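Side-chain contacts in ABC transporter binding protein AcbH (Actinoplanes, PDB 3OO8), which binds beta-D-galactopyranose as the extracellular solute receptor of a bacterial ABC transporter: residues A[28-33]-A[312-317]; A[83-88]-A[316-321]; A[47-52]-A[60-65]. The protein carries 2 engineered substitutions. All blocks are in the same frame, centred on the assembly; numbering follows the deposited sequence.

Interaction 1. Residues A[28-33]-A[312-317]; sequences GPITFG and AAAAKK
Gly28 and Ile30 run past the first turns of helix 312-322, where Gly28 CA lies 6.6 Å from Ala314 CA and Ile30 CA 6.5 Å from Ala315 CA. Ile30 reaches toward the helix with its CG2 methyl, which lies 3.6 Å from Ala314 CB. The same CG2 lies 3.9 Å from Ala315 N, so it sits against the helix backbone as well as against the methyl of Ala314. The torsion decides which branch does the touching: with chi1 at 68°, CG1 stands between the backbone N and the carbonyl carbon, and CG2 is left beside the backbone N, on the helix side. Ala314 CB is also approached by Gly28 O, at 3.7 Å, and is thus met by both a methyl and a backbone oxygen from 28-33. Strand 30-34 lies between 60-64 and 85-89 and pairs parallel with both. Beyond 85-89 comes the antiparallel strand 301-304, a strand order that marks the class 2 solute-binding fold, and after 301-304 the chain enters helix 312-322, which lies on one face of this sheet. Alanines suit that position because a single methyl allows the helix backbone to come close to the strand, while a branched isoleucine fills the interface from the sheet. Val58, Val60 and Leu85 also touch Ile30 and continue the apolar surroundings. Lys317 NZ, on the same helix, is hydrogen-bonded to Thr56 O at the end of helix 39-56.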
loop_
_atom_site.group_PDB
_atom_site.type_symbol
_atom_site.label_atom_id
_atom_site.label_comp_id
_atom_site.label_asym_id
_atom_site.label_seq_id
_atom_site.Cartn_x
_atom_site.Cartn_y
_atom_site.Cartn_z
ATOM N N GLY A 28 28.337 18.171 -6.992
ATOM C CA GLY A 28 28.074 19.365 -6.165
ATOM C C GLY A 28 26.863 19.169 -5.278
ATOM O O GLY A 28 26.044 18.294 -5.573
ATOM N N PRO A 29 26.730 19.963 -4.201
ATOM C CA PRO A 29 25.614 19.744 -3.238
ATOM C C PRO A 29 24.236 19.741 -3.892
ATOM O O PRO A 29 23.898 20.672 -4.633
ATOM C CB PRO A 29 25.698 20.936 -2.282
ATOM C CG PRO A 29 27.061 21.501 -2.458
ATOM C CD PRO A 29 27.594 21.094 -3.818
ATOM N N ILE A 30 23.453 18.701 -3.620
ATOM C CA ILE A 30 22.048 18.698 -4.034
ATOM C C ILE A 30 21.117 19.114 -2.906
ATOM O O ILE A 30 21.487 19.042 -1.747
ATOM C CB ILE A 30 21.621 17.322 -4.607
ATOM C CG1 ILE A 30 21.601 16.238 -3.527
ATOM C CG2 ILE A 30 22.535 16.917 -5.750
ATOM C CD1 ILE A 30 20.732 14.996 -3.873
ATOM N N THR A 31 19.905 19.551 -3.247
ATOM C CA THR A 31 18.870 19.715 -2.246
ATOM C C THR A 31 17.873 18.565 -2.360
ATOM O O THR A 31 17.708 17.965 -3.421
ATOM C CB THR A 31 18.153 21.066 -2.393
ATOM O OG1 THR A 31 17.679 21.217 -3.739
ATOM C CG2 THR A 31 19.141 22.200 -2.046
ATOM N N PHE A 32 17.197 18.284 -1.251
ATOM C CA PHE A 32 16.295 17.145 -1.202
ATOM C C PHE A 32 15.008 17.580 -0.529
ATOM O O PHE A 32 15.006 17.958 0.637
ATOM C CB PHE A 32 16.913 15.998 -0.381
ATOM C CG PHE A 32 16.548 14.640 -0.891
ATOM C CD1 PHE A 32 17.531 13.702 -1.141
ATOM C CD2 PHE A 32 15.209 14.290 -1.080
ATOM C CE1 PHE A 32 17.205 12.441 -1.628
ATOM C CE2 PHE A 32 14.872 13.013 -1.559
ATOM C CZ PHE A 32 15.894 12.096 -1.854
ATOM N N GLY A 33 13.907 17.525 -1.270
ATOM C CA GLY A 33 12.603 17.863 -0.708
ATOM C C GLY A 33 12.077 16.650 0.010
ATOM O O GLY A 33 11.902 15.592 -0.610
ATOM N N ALA A 312 20.982 17.605 -11.801
ATOM C CA ALA A 312 20.461 16.259 -12.071
ATOM C C ALA A 312 21.496 15.155 -12.014
ATOM O O ALA A 312 21.201 14.054 -11.553
ATOM C CB ALA A 312 19.705 16.224 -13.428
ATOM N N ALA A 313 22.700 15.416 -12.525
ATOM C CA ALA A 313 23.731 14.381 -12.551
ATOM C C ALA A 313 24.063 13.886 -11.149
ATOM O O ALA A 313 24.166 12.670 -10.922
ATOM C CB ALA A 313 25.000 14.903 -13.254
ATOM N N ALA A 314 24.220 14.831 -10.222
ATOM C CA ALA A 314 24.563 14.486 -8.846
ATOM C C ALA A 314 23.367 13.807 -8.195
ATOM O O ALA A 314 23.520 12.860 -7.403
ATOM C CB ALA A 314 24.984 15.731 -8.052
ATOM N N ALA A 315 22.175 14.275 -8.562
ATOM C CA ALA A 315 20.931 13.695 -7.964
ATOM C C ALA A 315 20.822 12.226 -8.368
ATOM O O ALA A 315 20.416 11.365 -7.584
ATOM C CB ALA A 315 19.694 14.474 -8.436
ATOM N N LYS A 316 21.190 11.926 -9.606
ATOM C CA LYS A 316 21.141 10.547 -10.067
ATOM C C LYS A 316 22.107 9.650 -9.307
ATOM O O LYS A 316 21.810 8.491 -9.086
ATOM C CB LYS A 316 21.388 10.475 -11.582
ATOM C CG LYS A 316 20.202 10.936 -12.398
ATOM C CD LYS A 316 20.560 11.007 -13.900
ATOM C CE LYS A 316 19.365 11.427 -14.727
ATOM N NZ LYS A 316 19.786 11.556 -16.184
ATOM N N LYS A 317 23.258 10.175 -8.886
ATOM C CA LYS A 317 24.196 9.340 -8.129
ATOM C C LYS A 317 23.592 8.991 -6.786
ATOM O O LYS A 317 23.743 7.873 -6.311
ATOM C CB LYS A 317 25.533 10.052 -7.879
ATOM C CG LYS A 317 26.373 10.279 -9.136
ATOM C CD LYS A 317 27.809 10.687 -8.751
ATOM C CE LYS A 317 28.525 9.584 -7.954
ATOM N NZ LYS A 317 29.986 9.828 -7.673
#

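Interaction 2. Residues A[83-88]-A[316-321]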
loop_
_atom_site.group_PDB
_atom_site.type_symbol
_atom_site.label_atom_id
_atom_site.label_comp_id
_atom_site.label_asym_id
_atom_site.label_seq_id
_atom_site.Cartn_x
_atom_site.Cartn_y
_atom_site.Cartn_z
ATOM N N ASP A 83 13.340 21.005 -5.408
ATOM C CA ASP A 83 14.660 20.502 -5.007
ATOM C C ASP A 83 15.163 19.511 -6.051
ATOM O O ASP A 83 14.411 19.116 -6.958
ATOM C CB ASP A 83 14.538 19.835 -3.634
ATOM C CG ASP A 83 14.034 20.795 -2.595
ATOM O OD1 ASP A 83 14.821 21.667 -2.158
ATOM O OD2 ASP A 83 12.851 20.692 -2.220
ATOM N N SER A 84 16.410 19.065 -5.893
ATOM C CA SER A 84 17.065 18.204 -6.877
ATOM C C SER A 84 16.428 16.824 -6.969
ATOM O O SER A 84 16.457 16.154 -8.021
ATOM C CB SER A 84 18.535 17.998 -6.470
ATOM O OG SER A 84 19.235 19.236 -6.344
ATOM N N LEU A 85 15.980 16.375 -5.801
ATOM C CA LEU A 85 15.288 15.114 -5.591
ATOM C C LEU A 85 14.151 15.385 -4.625
ATOM O O LEU A 85 14.187 16.358 -3.888
ATOM C CB LEU A 85 16.231 14.104 -4.897
ATOM C CG LEU A 85 17.329 13.601 -5.825
ATOM C CD1 LEU A 85 18.277 12.613 -5.151
ATOM C CD2 LEU A 85 16.679 12.937 -7.064
ATOM N N ALA A 86 13.142 14.522 -4.639
ATOM C CA ALA A 86 12.067 14.620 -3.660
ATOM C C ALA A 86 11.453 13.283 -3.244
ATOM O O ALA A 86 11.481 12.312 -3.960
ATOM C CB ALA A 86 10.961 15.585 -4.186
ATOM N N THR A 87 10.916 13.241 -2.045
ATOM C CA THR A 87 10.160 12.105 -1.616
ATOM C C THR A 87 8.805 12.014 -2.302
ATOM O O THR A 87 8.093 13.007 -2.393
ATOM C CB THR A 87 9.826 12.271 -0.133
ATOM O OG1 THR A 87 9.263 13.576 0.108
ATOM C CG2 THR A 87 11.104 12.110 0.711
ATOM N N TRP A 88 8.434 10.826 -2.764
ATOM C CA TRP A 88 7.077 10.655 -3.276
ATOM C C TRP A 88 6.694 9.182 -3.113
ATOM O O TRP A 88 7.236 8.491 -2.260
ATOM C CB TRP A 88 6.930 11.172 -4.735
ATOM C CG TRP A 88 5.479 11.377 -5.095
ATOM C CD1 TRP A 88 4.769 10.742 -6.083
ATOM C CD2 TRP A 88 4.552 12.241 -4.426
ATOM N NE1 TRP A 88 3.459 11.159 -6.057
ATOM C CE2 TRP A 88 3.293 12.068 -5.051
ATOM C CE3 TRP A 88 4.652 13.126 -3.348
ATOM C CZ2 TRP A 88 2.142 12.751 -4.621
ATOM C CZ3 TRP A 88 3.492 13.835 -2.939
ATOM C CH2 TRP A 88 2.271 13.624 -3.579
ATOM N N LYS A 316 21.190 11.926 -9.606
ATOM C CA LYS A 316 21.141 10.547 -10.067
ATOM C C LYS A 316 22.107 9.650 -9.307
ATOM O O LYS A 316 21.810 8.491 -9.086
ATOM C CB LYS A 316 21.388 10.475 -11.582
ATOM C CG LYS A 316 20.202 10.936 -12.398
ATOM C CD LYS A 316 20.560 11.007 -13.900
ATOM C CE LYS A 316 19.365 11.427 -14.727
ATOM N NZ LYS A 316 19.786 11.556 -16.184
ATOM N N LYS A 317 23.258 10.175 -8.886
ATOM C CA LYS A 317 24.196 9.340 -8.129
ATOM C C LYS A 317 23.592 8.991 -6.786
ATOM O O LYS A 317 23.743 7.873 -6.311
ATOM C CB LYS A 317 25.533 10.052 -7.879
ATOM C CG LYS A 317 26.373 10.279 -9.136
ATOM C CD LYS A 317 27.809 10.687 -8.751
ATOM C CE LYS A 317 28.525 9.584 -7.954
ATOM N NZ LYS A 317 29.986 9.828 -7.673
ATOM N N VAL A 318 22.891 9.962 -6.203
ATOM C CA VAL A 318 22.248 9.756 -4.901
ATOM C C VAL A 318 21.125 8.726 -5.079
ATOM O O VAL A 318 20.946 7.833 -4.245
ATOM C CB VAL A 318 21.796 11.075 -4.242
ATOM C CG1 VAL A 318 21.008 10.781 -2.942
ATOM C CG2 VAL A 318 23.009 11.926 -3.858
ATOM N N LEU A 319 20.346 8.836 -6.156
ATOM C CA LEU A 319 19.321 7.819 -6.405
ATOM C C LEU A 319 19.906 6.413 -6.560
ATOM O O LEU A 319 19.310 5.441 -6.107
ATOM C CB LEU A 319 18.490 8.176 -7.640
ATOM C CG LEU A 319 17.482 9.327 -7.524
ATOM C CD1 LEU A 319 16.836 9.635 -8.898
ATOM C CD2 LEU A 319 16.377 9.080 -6.463
ATOM N N GLN A 320 21.039 6.285 -7.258
ATOM C CA GLN A 320 21.694 4.986 -7.372
ATOM C C GLN A 320 21.995 4.397 -6.005
ATOM O O GLN A 320 21.800 3.208 -5.799
ATOM C CB GLN A 320 22.966 5.096 -8.218
ATOM C CG GLN A 320 22.602 5.344 -9.635
ATOM C CD GLN A 320 23.794 5.628 -10.542
ATOM O OE1 GLN A 320 24.942 5.498 -10.135
ATOM N NE2 GLN A 320 23.514 6.002 -11.782
ATOM N N TYR A 321 22.461 5.230 -5.084
ATOM C CA TYR A 321 22.727 4.781 -3.719
ATOM C C TYR A 321 21.444 4.369 -3.013
ATOM O O TYR A 321 21.398 3.340 -2.297
ATOM C CB TYR A 321 23.488 5.868 -2.934
ATOM C CG TYR A 321 23.595 5.504 -1.467
ATOM C CD1 TYR A 321 24.631 4.683 -1.012
ATOM C CD2 TYR A 321 22.628 5.894 -0.575
ATOM C CE1 TYR A 321 24.683 4.289 0.302
ATOM C CE2 TYR A 321 22.695 5.532 0.725
ATOM C CZ TYR A 321 23.695 4.725 1.153
ATOM O OH TYR A 321 23.689 4.378 2.491
#
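Leu85 reaches across from its strand to the neighbouring residues Val318 and Leu319 of helix 312-322, and every close approach is apolar. Leu85 CA is 8.4 Å from Leu319 CA, a gap bridged by side chains. With CG anti to the carbonyl carbon and chi2 at 179°, Leu85 stretches out toward the helix and presents a fork of two methyls. CD1 takes the valine, lying 3.9 Å from Val318 CB and obliquely across that side chain. CD2 takes the leucine, 3.7 Å from Leu319 CG and 3.8 Å from Leu319 CD1; here the two side chains run alongside in opposite directions, each coming from its own backbone. Leucine suits both places, being long enough to span the distance and forked enough to meet more than one neighbour, while the shorter valine fills in beside it.

The polar groups are engaged elsewhere. Leu85 pairs through its backbone with Gly33, and Ser84 OG is hydrogen-bonded to Thr31 N and Lys310 O. On the helix, Gln320 N bonds to Lys316 O at 3.0 Å; Lys316 starts away from the strand, and its NZ forms a salt bridge with Asp108.

Between strand and helix, then, the contact rests on buried aliphatic groups, the two methyls of Leu85 set against the branch points of Val318 and Leu319, so it should depend on close packing and the exclusion of water more than on any directional bond.

Interaction 3. Residues A[47-52]-A[60-65]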
loop_
_atom_site.group_PDB
_atom_site.type_symbol
_atom_site.label_atom_id
_atom_site.label_comp_id
_atom_site.label_asym_id
_atom_site.label_seq_id
_atom_site.Cartn_x
_atom_site.Cartn_y
_atom_site.Cartn_z
ATOM N N SER A 47 20.074 10.554 8.695
ATOM C CA SER A 47 21.182 9.612 8.784
ATOM C C SER A 47 21.471 8.979 7.443
ATOM O O SER A 47 22.620 8.823 7.064
ATOM C CB SER A 47 20.848 8.508 9.790
ATOM O OG SER A 47 21.940 7.629 9.936
ATOM N N LEU A 48 20.413 8.594 6.721
ATOM C CA LEU A 48 20.593 7.967 5.412
ATOM C C LEU A 48 21.317 8.888 4.462
ATOM O O LEU A 48 22.138 8.439 3.695
ATOM C CB LEU A 48 19.250 7.592 4.776
ATOM C CG LEU A 48 19.291 6.877 3.429
ATOM C CD1 LEU A 48 19.933 5.510 3.595
ATOM C CD2 LEU A 48 17.888 6.773 2.746
ATOM N N MET A 49 21.008 10.183 4.508
ATOM C CA MET A 49 21.660 11.076 3.549
ATOM C C MET A 49 23.147 11.252 3.910
ATOM O O MET A 49 23.983 11.421 3.013
ATOM C CB MET A 49 20.903 12.399 3.430
ATOM C CG MET A 49 19.570 12.239 2.655
ATOM S SD MET A 49 19.804 11.750 0.954
ATOM C CE MET A 49 19.411 9.986 1.057
ATOM N N GLN A 50 23.472 11.212 5.210
ATOM C CA GLN A 50 24.899 11.220 5.608
ATOM C C GLN A 50 25.599 10.007 4.994
ATOM O O GLN A 50 26.701 10.135 4.459
ATOM C CB GLN A 50 25.055 11.188 7.126
ATOM C CG GLN A 50 24.416 12.378 7.812
ATOM C CD GLN A 50 24.708 12.428 9.283
ATOM O OE1 GLN A 50 24.797 11.404 9.951
ATOM N NE2 GLN A 50 24.842 13.639 9.805
ATOM N N GLN A 51 24.964 8.831 5.043
ATOM C CA GLN A 51 25.548 7.620 4.466
ATOM C C GLN A 51 25.663 7.747 2.932
ATOM O O GLN A 51 26.663 7.330 2.332
ATOM C CB GLN A 51 24.794 6.363 4.912
ATOM C CG GLN A 51 24.811 6.121 6.434
ATOM C CD GLN A 51 24.470 4.657 6.768
ATOM O OE1 GLN A 51 24.905 3.746 6.067
ATOM N NE2 GLN A 51 23.760 4.441 7.845
ATOM N N ALA A 52 24.675 8.395 2.305
ATOM C CA ALA A 52 24.694 8.643 0.853
ATOM C C ALA A 52 25.864 9.519 0.457
ATOM O O ALA A 52 26.575 9.241 -0.526
ATOM C CB ALA A 52 23.350 9.263 0.395
ATOM N N VAL A 60 24.416 16.643 0.621
ATOM C CA VAL A 60 22.963 16.810 0.547
ATOM C C VAL A 60 22.447 17.758 1.610
ATOM O O VAL A 60 22.781 17.640 2.794
ATOM C CB VAL A 60 22.241 15.446 0.770
ATOM C CG1 VAL A 60 20.721 15.559 0.606
ATOM C CG2 VAL A 60 22.791 14.371 -0.181
ATOM N N THR A 61 21.588 18.681 1.177
ATOM C CA THR A 61 20.812 19.492 2.102
ATOM C C THR A 61 19.368 19.042 2.079
ATOM O O THR A 61 18.726 19.114 1.030
ATOM C CB THR A 61 20.873 20.999 1.726
ATOM O OG1 THR A 61 22.202 21.454 1.979
ATOM C CG2 THR A 61 19.931 21.790 2.641
ATOM N N VAL A 62 18.856 18.623 3.240
ATOM C CA VAL A 62 17.486 18.131 3.314
ATOM C C VAL A 62 16.585 19.293 3.694
ATOM O O VAL A 62 16.758 19.915 4.751
ATOM C CB VAL A 62 17.318 16.981 4.325
ATOM C CG1 VAL A 62 15.876 16.478 4.304
ATOM C CG2 VAL A 62 18.241 15.823 3.990
ATOM N N ASN A 63 15.631 19.575 2.814
ATOM C CA ASN A 63 14.634 20.608 3.044
ATOM C C ASN A 63 13.347 19.901 3.435
ATOM O O ASN A 63 12.671 19.329 2.580
ATOM C CB ASN A 63 14.467 21.457 1.772
ATOM C CG ASN A 63 15.687 22.330 1.479
ATOM O OD1 ASN A 63 16.358 22.802 2.398
ATOM N ND2 ASN A 63 15.986 22.552 0.199
ATOM N N THR A 64 13.039 19.909 4.735
ATOM C CA THR A 64 11.883 19.208 5.261
ATOM C C THR A 64 10.679 20.102 5.317
ATOM O O THR A 64 10.776 21.255 5.738
ATOM C CB THR A 64 12.175 18.627 6.660
ATOM O OG1 THR A 64 13.282 17.714 6.572
ATOM C CG2 THR A 64 10.961 17.911 7.239
ATOM N N THR A 65 9.553 19.582 4.848
ATOM C CA THR A 65 8.273 20.276 4.920
ATOM C C THR A 65 7.310 19.362 5.669
ATOM O O THR A 65 7.378 18.129 5.570
ATOM C CB THR A 65 7.718 20.534 3.513
ATOM O OG1 THR A 65 8.585 21.444 2.848
ATOM C CG2 THR A 65 6.318 21.129 3.546
#
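Met49 lies over Val60 and Val62, joining the helix of a beta-alpha-beta unit to its second strand: strand 30-34, helix 39-56 and strand 60-64 follow one another in the chain, and the two strands pair side by side in parallel. The backbones are nearest at Met49 CA and Val60 CA, 6.6 Å apart. The methionine sets out toward the strand and then turns. Its chi1 of -73° sets CG beside the backbone N, and bends at chi2 (-64°) and chi3 (102°) bring CG and SD to the strand and turn CE away from it.

The two valines meet it at different angles. Val62 stands at about a right angle to Met49 and touches near its base, its CG2 4.0 Å from Met49 CG. Val60 runs obliquely to the methionine and meets it further along, CG1 resting on SD. Being two apart on an extended strand, both valines face the helix, while Thr61 between them points the other way. Beta-branched valine suits a strand and gives a compact pair of methyls; methionine, unbranched and flexible, can curve over them from a helix.

Other residues of helix 39-56 extend the contact, Thr53 touching Val60 and Phe45 touching Val62. Beyond the methionine, Ile322 of helix 312-322 touches Met49 as well, so this side chain is shared between the strand and a second helix. The strand leads on to His67, a beta-D-galactose ligand in the sugar-bound protein, whose side chain is about 12 Å from that of Val62; no sugar is bound in this chain. On the strand side, Met49 SD lies against both methyls of Val60, 3.9 Å from Val60 CG1 and 4.1 Å from Val60 CG2.

Interactions 1 and 2, whose centres are 6 Å apart, share helix 312-322, which packs on the adjacent strands 30-34 and 85-89; Gly33 N is 2.9 Å from Leu85 O where these strands pair. The centre of interaction 3 is 11 Å and 10 Å from theirs, on the side of strand 60-64, and it meets interaction 1 where Met49 SD packs 3.7 Å from Phe32 CD1. Tyr321 joins helix 312-322 to helix 39-56, its CD2 3.6 Å from Ala52 CB. Asn63 ND2, 2.8 Å from Asp83 OD1, links 60-65 to 83-88. Interactions 1 and 2 are remote from the galactose site; in interaction 3 the side chain of Val62 is still about 12 Å from that of His67, a galactose-binding residue.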